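Local coordinates for protein MstE (Scytonema sp. PCC 10023, PDB 6SBF) that acts as a single-domain class II terpene cyclase that probably cyclises isoprenoid chains by protonation in building complex merosterol-type scaffolds, at residues 146-156 against 169-180. The protein carries 1 engineered substitution. Numbering follows the deposited sequence.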
ATOM      1  N   GLY A 146      -5.891  -7.712  15.845  1.00 18.53           N
ATOM      2  CA  GLY A 146      -5.115  -7.028  14.786  1.00 14.93           C
ATOM      3  C   GLY A 146      -3.593  -7.120  14.956  1.00 15.57           C
ATOM      4  O   GLY A 146      -3.088  -7.757  15.889  1.00 18.13           O
ATOM      5  N   ILE A 147      -2.882  -6.508  14.029  1.00 14.58           N
ATOM      6  CA  ILE A 147      -1.429  -6.501  14.093  1.00 14.74           C
ATOM      7  C   ILE A 147      -0.917  -5.076  14.266  1.00 13.89           C
ATOM      8  O   ILE A 147      -1.441  -4.133  13.629  1.00 14.74           O
ATOM      9  CB  ILE A 147      -0.846  -7.237  12.891  1.00 20.19           C
ATOM     10  CG1 ILE A 147       0.562  -7.700  13.183  1.00 27.12           C
ATOM     11  CG2 ILE A 147      -0.943  -6.394  11.716  1.00 20.94           C
ATOM     12  CD1 ILE A 147       0.953  -8.884  12.350  1.00 27.74           C
ATOM     13  N   ALA A 148       0.076  -4.947  15.130  1.00 13.17           N
ATOM     14  CA  ALA A 148       0.762  -3.668  15.408  1.00 14.36           C
ATOM     15  C   ALA A 148       1.978  -3.517  14.474  1.00 13.03           C
ATOM     16  O   ALA A 148       2.682  -4.478  14.215  1.00 17.19           O
ATOM     17  CB  ALA A 148       1.181  -3.554  16.835  1.00 16.28           C
ATOM     18  N   THR A 149       2.278  -2.296  14.077  1.00 13.80           N
ATOM     19  CA  THR A 149       3.427  -2.014  13.199  1.00 13.22           C
ATOM     20  C   THR A 149       4.727  -2.301  13.944  1.00 14.08           C
ATOM     21  O   THR A 149       5.633  -2.981  13.405  1.00 14.15           O
ATOM     22  CB  THR A 149       3.415  -0.567  12.715  1.00 14.62           C
ATOM     23  OG1 THR A 149       2.260  -0.333  11.912  1.00 15.22           O
ATOM     24  CG2 THR A 149       4.622  -0.233  11.868  1.00 16.34           C
ATOM     25  N   PHE A 150       4.889  -1.741  15.127  1.00 14.55           N
ATOM     26  CA  PHE A 150       6.160  -1.761  15.861  1.00 15.10           C
ATOM     27  C   PHE A 150       5.990  -2.383  17.231  1.00 16.81           C
ATOM     28  O   PHE A 150       4.949  -2.231  17.881  1.00 20.11           O
ATOM     29  CB  PHE A 150       6.623  -0.340  16.137  1.00 17.77           C
ATOM     30  CG  PHE A 150       7.080   0.428  14.933  1.00 16.57           C
ATOM     31  CD1 PHE A 150       8.188   0.023  14.205  1.00 17.22           C
ATOM     32  CD2 PHE A 150       6.400   1.559  14.520  1.00 17.87           C
ATOM     33  CE1 PHE A 150       8.608   0.748  13.115  1.00 17.56           C
ATOM     34  CE2 PHE A 150       6.809   2.262  13.402  1.00 19.06           C
ATOM     35  CZ  PHE A 150       7.935   1.875  12.720  1.00 18.79           C
ATOM     36  N   ALA A 151       7.041  -3.021  17.715  1.00 18.09           N
ATOM     37  CA  ALA A 151       7.251  -3.356  19.126  1.00 19.74           C
ATOM     38  C   ALA A 151       7.849  -2.124  19.811  1.00 19.92           C
ATOM     39  O   ALA A 151       8.810  -1.509  19.262  1.00 21.45           O
ATOM     40  CB  ALA A 151       8.179  -4.527  19.235  1.00 26.75           C
ATOM     41  N   GLU A 152       7.321  -1.822  20.979  1.00 20.64           N
ATOM     42  CA  GLU A 152       7.635  -0.560  21.664  1.00 26.30           C
ATOM     43  C   GLU A 152       9.144  -0.383  21.875  1.00 23.26           C
ATOM     44  O   GLU A 152       9.659   0.737  21.630  1.00 24.12           O
ATOM     45  CB  GLU A 152       6.889  -0.529  22.998  1.00 26.47           C
ATOM     46  CG  GLU A 152       7.062   0.783  23.729  1.00 31.51           C
ATOM     47  CD  GLU A 152       6.125   1.066  24.886  1.00 40.48           C
ATOM     48  OE1 GLU A 152       6.296   2.101  25.554  1.00 49.06           O
ATOM     49  OE2 GLU A 152       5.211   0.273  25.086  1.00 38.61           O
ATOM     50  N   GLU A 153       9.820  -1.392  22.390  1.00 22.36           N
ATOM     51  CA  GLU A 153      11.230  -1.202  22.813  1.00 28.68           C
ATOM     52  C   GLU A 153      12.056  -1.034  21.534  1.00 27.20           C
ATOM     53  O   GLU A 153      12.980  -0.193  21.546  1.00 30.74           O
ATOM     54  CB  GLU A 153      11.650  -2.333  23.756  1.00 37.14           C
ATOM     55  CG  GLU A 153      10.961  -2.225  25.130  1.00 48.00           C
ATOM     56  CD  GLU A 153      10.940  -0.867  25.855  1.00 50.77           C
ATOM     57  OE1 GLU A 153       9.860  -0.481  26.354  1.00 66.42           O
ATOM     58  OE2 GLU A 153      12.001  -0.198  25.953  1.00 62.99           O
ATOM     59  N   SER A 154      11.654  -1.662  20.428  1.00 26.16           N
ATOM     60  CA  SER A 154      12.387  -1.561  19.145  1.00 27.47           C
ATOM     61  C   SER A 154      12.383  -0.119  18.650  1.00 29.83           C
ATOM     62  O   SER A 154      13.461   0.387  18.237  1.00 30.88           O
ATOM     63  CB  SER A 154      11.850  -2.492  18.126  1.00 26.48           C
ATOM     64  OG  SER A 154      11.969  -3.793  18.602  1.00 33.27           O
ATOM     65  N   ILE A 155      11.218   0.487  18.583  1.00 24.44           N
ATOM     66  CA  ILE A 155      11.064   1.841  17.980  1.00 24.64           C
ATOM     67  C   ILE A 155      11.552   2.887  18.991  1.00 29.40           C
ATOM     68  O   ILE A 155      12.142   3.866  18.568  1.00 32.21           O
ATOM     69  CB  ILE A 155       9.630   2.055  17.443  1.00 19.74           C
ATOM     70  CG1 ILE A 155       9.542   3.386  16.666  1.00 23.28           C
ATOM     71  CG2 ILE A 155       8.526   1.962  18.519  1.00 21.55           C
ATOM     72  CD1 ILE A 155      10.450   3.486  15.478  1.00 23.68           C
ATOM     73  N   ARG A 156      11.367   2.676  20.283  1.00 32.34           N
ATOM     74  CA  ARG A 156      12.035   3.534  21.284  1.00 37.99           C
ATOM     75  C   ARG A 156      13.571   3.516  21.128  1.00 36.52           C
ATOM     76  O   ARG A 156      14.195   4.598  21.322  1.00 47.61           O
ATOM     77  CB  ARG A 156      11.641   3.114  22.700  1.00 41.58           C
ATOM     78  CG  ARG A 156      10.300   3.684  23.136  1.00 36.96           C
ATOM     79  CD  ARG A 156      10.056   3.412  24.620  1.00 43.23           C
ATOM     80  NE  ARG A 156       8.700   3.695  25.079  1.00 47.82           N
ATOM     81  CZ  ARG A 156       8.200   4.905  25.269  1.00 44.80           C
ATOM     82  NH1 ARG A 156       6.959   5.054  25.710  1.00 43.24           N
ATOM     83  NH2 ARG A 156       8.937   5.969  24.994  1.00 47.89           N
ATOM     84  N   PHE A 169       4.024   5.424  23.628  1.00 30.65           N
ATOM     85  CA  PHE A 169       4.120   4.893  22.233  1.00 26.19           C
ATOM     86  C   PHE A 169       2.939   3.994  21.862  1.00 23.00           C
ATOM     87  O   PHE A 169       2.998   3.253  20.862  1.00 20.90           O
ATOM     88  CB  PHE A 169       5.459   4.202  22.016  1.00 28.68           C
ATOM     89  CG  PHE A 169       6.570   5.180  21.705  1.00 26.66           C
ATOM     90  CD1 PHE A 169       6.881   6.252  22.515  1.00 31.30           C
ATOM     91  CD2 PHE A 169       7.246   5.086  20.538  1.00 24.15           C
ATOM     92  CE1 PHE A 169       7.916   7.118  22.176  1.00 31.71           C
ATOM     93  CE2 PHE A 169       8.269   5.936  20.187  1.00 27.70           C
ATOM     94  CZ  PHE A 169       8.596   6.966  20.999  1.00 27.11           C
ATOM     95  N   GLN A 170       1.837   4.060  22.587  1.00 22.81           N
ATOM     96  CA  GLN A 170       0.689   3.137  22.377  1.00 23.94           C
ATOM     97  C   GLN A 170      -0.006   3.423  21.048  1.00 19.83           C
ATOM     98  O   GLN A 170      -0.751   2.533  20.567  1.00 24.05           O
ATOM     99  CB  GLN A 170      -0.275   3.225  23.555  1.00 26.26           C
ATOM    100  CG  GLN A 170       0.332   2.588  24.786  1.00 31.02           C
ATOM    101  CD  GLN A 170       0.868   1.209  24.455  1.00 30.49           C
ATOM    102  OE1 GLN A 170       0.130   0.288  24.060  1.00 35.59           O
ATOM    103  NE2 GLN A 170       2.156   1.033  24.633  1.00 38.25           N
ATOM    104  N   GLY A 171       0.164   4.607  20.456  1.00 20.02           N
ATOM    105  CA  GLY A 171      -0.300   4.867  19.085  1.00 18.31           C
ATOM    106  C   GLY A 171       0.492   4.055  18.070  1.00 17.79           C
ATOM    107  O   GLY A 171      -0.110   3.250  17.328  1.00 18.34           O
ATOM    108  N   TRP A 172       1.807   4.224  18.080  1.00 19.06           N
ATOM    109  CA  TRP A 172       2.651   3.527  17.092  1.00 19.28           C
ATOM    110  C   TRP A 172       2.706   2.013  17.331  1.00 18.42           C
ATOM    111  O   TRP A 172       3.088   1.296  16.389  1.00 19.59           O
ATOM    112  CB  TRP A 172       4.048   4.104  17.163  1.00 19.45           C
ATOM    113  CG  TRP A 172       4.185   5.467  16.599  1.00 18.28           C
ATOM    114  CD1 TRP A 172       3.215   6.268  16.069  1.00 18.78           C
ATOM    115  CD2 TRP A 172       5.394   6.234  16.579  1.00 20.35           C
ATOM    116  NE1 TRP A 172       3.761   7.469  15.698  1.00 18.01           N
ATOM    117  CE2 TRP A 172       5.093   7.464  15.976  1.00 20.65           C
ATOM    118  CE3 TRP A 172       6.691   5.949  16.961  1.00 24.48           C
ATOM    119  CZ2 TRP A 172       6.055   8.431  15.738  1.00 23.62           C
ATOM    120  CZ3 TRP A 172       7.633   6.919  16.749  1.00 29.09           C
ATOM    121  CH2 TRP A 172       7.324   8.144  16.159  1.00 29.32           C
ATOM    122  N   CYS A 173       2.366   1.531  18.518  1.00 20.28           N
ATOM    123  CA  CYS A 173       2.558   0.117  18.931  1.00 20.74           C
ATOM    124  C   CYS A 173       1.211  -0.571  19.168  1.00 18.42           C
ATOM    125  O   CYS A 173       1.204  -1.689  19.685  1.00 20.83           O
ATOM    126  CB  CYS A 173       3.485  -0.013  20.128  1.00 22.49           C
ATOM    127  SG  CYS A 173       5.099   0.719  19.813  1.00 27.71           S
ATOM    128  N   GLY A 174       0.128   0.046  18.760  1.00 18.26           N
ATOM    129  CA  GLY A 174      -1.194  -0.591  18.788  1.00 17.91           C
ATOM    130  C   GLY A 174      -1.504  -1.284  17.489  1.00 15.95           C
ATOM    131  O   GLY A 174      -0.859  -1.051  16.461  1.00 15.38           O
ATOM    132  N   ALA A 175      -2.599  -2.031  17.498  1.00 16.03           N
ATOM    133  CA  ALA A 175      -3.121  -2.632  16.271  1.00 16.91           C
ATOM    134  C   ALA A 175      -3.436  -1.541  15.260  1.00 15.26           C
ATOM    135  O   ALA A 175      -4.103  -0.545  15.626  1.00 18.27           O
ATOM    136  CB  ALA A 175      -4.312  -3.491  16.554  1.00 20.76           C
ATOM    137  N   HIS A 176      -3.070  -1.753  14.014  1.00 13.99           N
ATOM    138  CA  HIS A 176      -3.262  -0.795  12.904  1.00 14.58           C
ATOM    139  C   HIS A 176      -4.092  -1.451  11.811  1.00 14.22           C
ATOM    140  O   HIS A 176      -3.732  -2.542  11.353  1.00 14.45           O
ATOM    141  CB  HIS A 176      -1.916  -0.351  12.361  1.00 15.51           C
ATOM    142  CG  HIS A 176      -1.146   0.413  13.366  1.00 14.01           C
ATOM    143  ND1 HIS A 176       0.227   0.326  13.522  1.00 15.85           N
ATOM    144  CD2 HIS A 176      -1.580   1.313  14.293  1.00 14.95           C
ATOM    145  CE1 HIS A 176       0.596   1.164  14.500  1.00 17.54           C
ATOM    146  NE2 HIS A 176      -0.503   1.804  14.994  1.00 15.96           N
ATOM    147  N   THR A 177      -5.156  -0.825  11.353  1.00 14.22           N
ATOM    148  CA  THR A 177      -6.030  -1.486  10.382  1.00 14.36           C
ATOM    149  C   THR A 177      -5.376  -1.583   9.011  1.00 13.00           C
ATOM    150  O   THR A 177      -5.569  -2.593   8.309  1.00 13.86           O
ATOM    151  CB  THR A 177      -7.362  -0.753  10.381  1.00 15.07           C
ATOM    152  OG1 THR A 177      -7.881  -0.699  11.732  1.00 19.66           O
ATOM    153  CG2 THR A 177      -8.387  -1.440   9.520  1.00 21.64           C
ATOM    154  N   CYS A 178      -4.612  -0.588   8.615  1.00 13.10           N
ATOM    155  CA  CYS A 178      -3.898  -0.550   7.335  1.00 13.46           C
ATOM    156  C   CYS A 178      -2.889  -1.732   7.281  1.00 12.11           C
ATOM    157  O   CYS A 178      -2.830  -2.467   6.295  1.00 14.18           O
ATOM    158  CB  CYS A 178      -3.191   0.791   7.141  1.00 13.67           C
ATOM    159  SG  CYS A 178      -2.220   1.373   8.566  1.00 13.99           S
ATOM    160  N   VAL A 179      -2.112  -1.913   8.337  1.00 11.89           N
ATOM    161  CA  VAL A 179      -1.108  -2.982   8.411  1.00 12.02           C
ATOM    162  C   VAL A 179      -1.821  -4.313   8.522  1.00 12.88           C
ATOM    163  O   VAL A 179      -1.418  -5.295   7.838  1.00 13.31           O
ATOM    164  CB  VAL A 179      -0.151  -2.758   9.568  1.00 13.40           C
ATOM    165  CG1 VAL A 179       0.902  -3.875   9.623  1.00 14.35           C
ATOM    166  CG2 VAL A 179       0.496  -1.400   9.434  1.00 14.97           C
ATOM    167  N   SER A 180      -2.882  -4.432   9.292  1.00 12.76           N
ATOM    168  CA  SER A 180      -3.648  -5.674   9.422  1.00 12.06           C
ATOM    169  C   SER A 180      -4.223  -6.077   8.058  1.00 12.72           C
ATOM    170  O   SER A 180      -4.164  -7.269   7.682  1.00 13.27           O
ATOM    171  CB  SER A 180      -4.751  -5.489  10.457  1.00 13.38           C
ATOM    172  OG  SER A 180      -4.232  -5.241  11.748  1.00 14.45           O
TER
HETATM  173  O   HOH W   1       3.718   3.344  25.546  1.00 39.58           O
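With OG1 beside its own backbone N (chi1 -64°), T149 turns its hydroxyl to the edge of the H176 ring, near the ring plane, at ND1. OG1 and ND1 lie 2.7 Å apart in a hydrogen bond that either may donate. At the far edge of the imidazole, NE2 donates to G171 O, in the plane of that carbonyl, so two ring nitrogens fix the ring's rotation. Histidine suits the place because it can bind on both edges while Y210 stacks on it; W211 meets it edge-to-face and also bonds T149 OG1.

One backbone bond follows: H176 N donates to I147 O over 2.9 Å. I147 N points almost straight at S180 OG (177°), and that hydroxyl donates in turn to H176 O. Serine, small and able to accept and donate at once, thus links the loop to the first turn of helix 177-183, while I147 CG2 packs on V179 CG1.

At the other end F169 packs against the first turn of the helix beginning at E152, touching I155 CG2. R156 CG sits over the centre of its ring, 4.0 Å from the centroid, in a CH-pi contact, and the guanidinium turns one face to CD1 at the ring's rim, the two planes 48° apart. NE and NH1 both grip E152 OE1, NH1 also reaching V167 O; a water joins OE1 to F169 N and Q170 NE2. I155 wedges CG1 against W172 CE3 and CG2 against C173 SG, 3.9 Å away.

In this alpha-helical barrel fold, the contact therefore joins two loop-to-helix passages. Two arginine donors and a water converging on OE1 are consistent with an ionised E152; with NE2 donating to G171 O, a neutral H176 would leave ND1 to accept from T149.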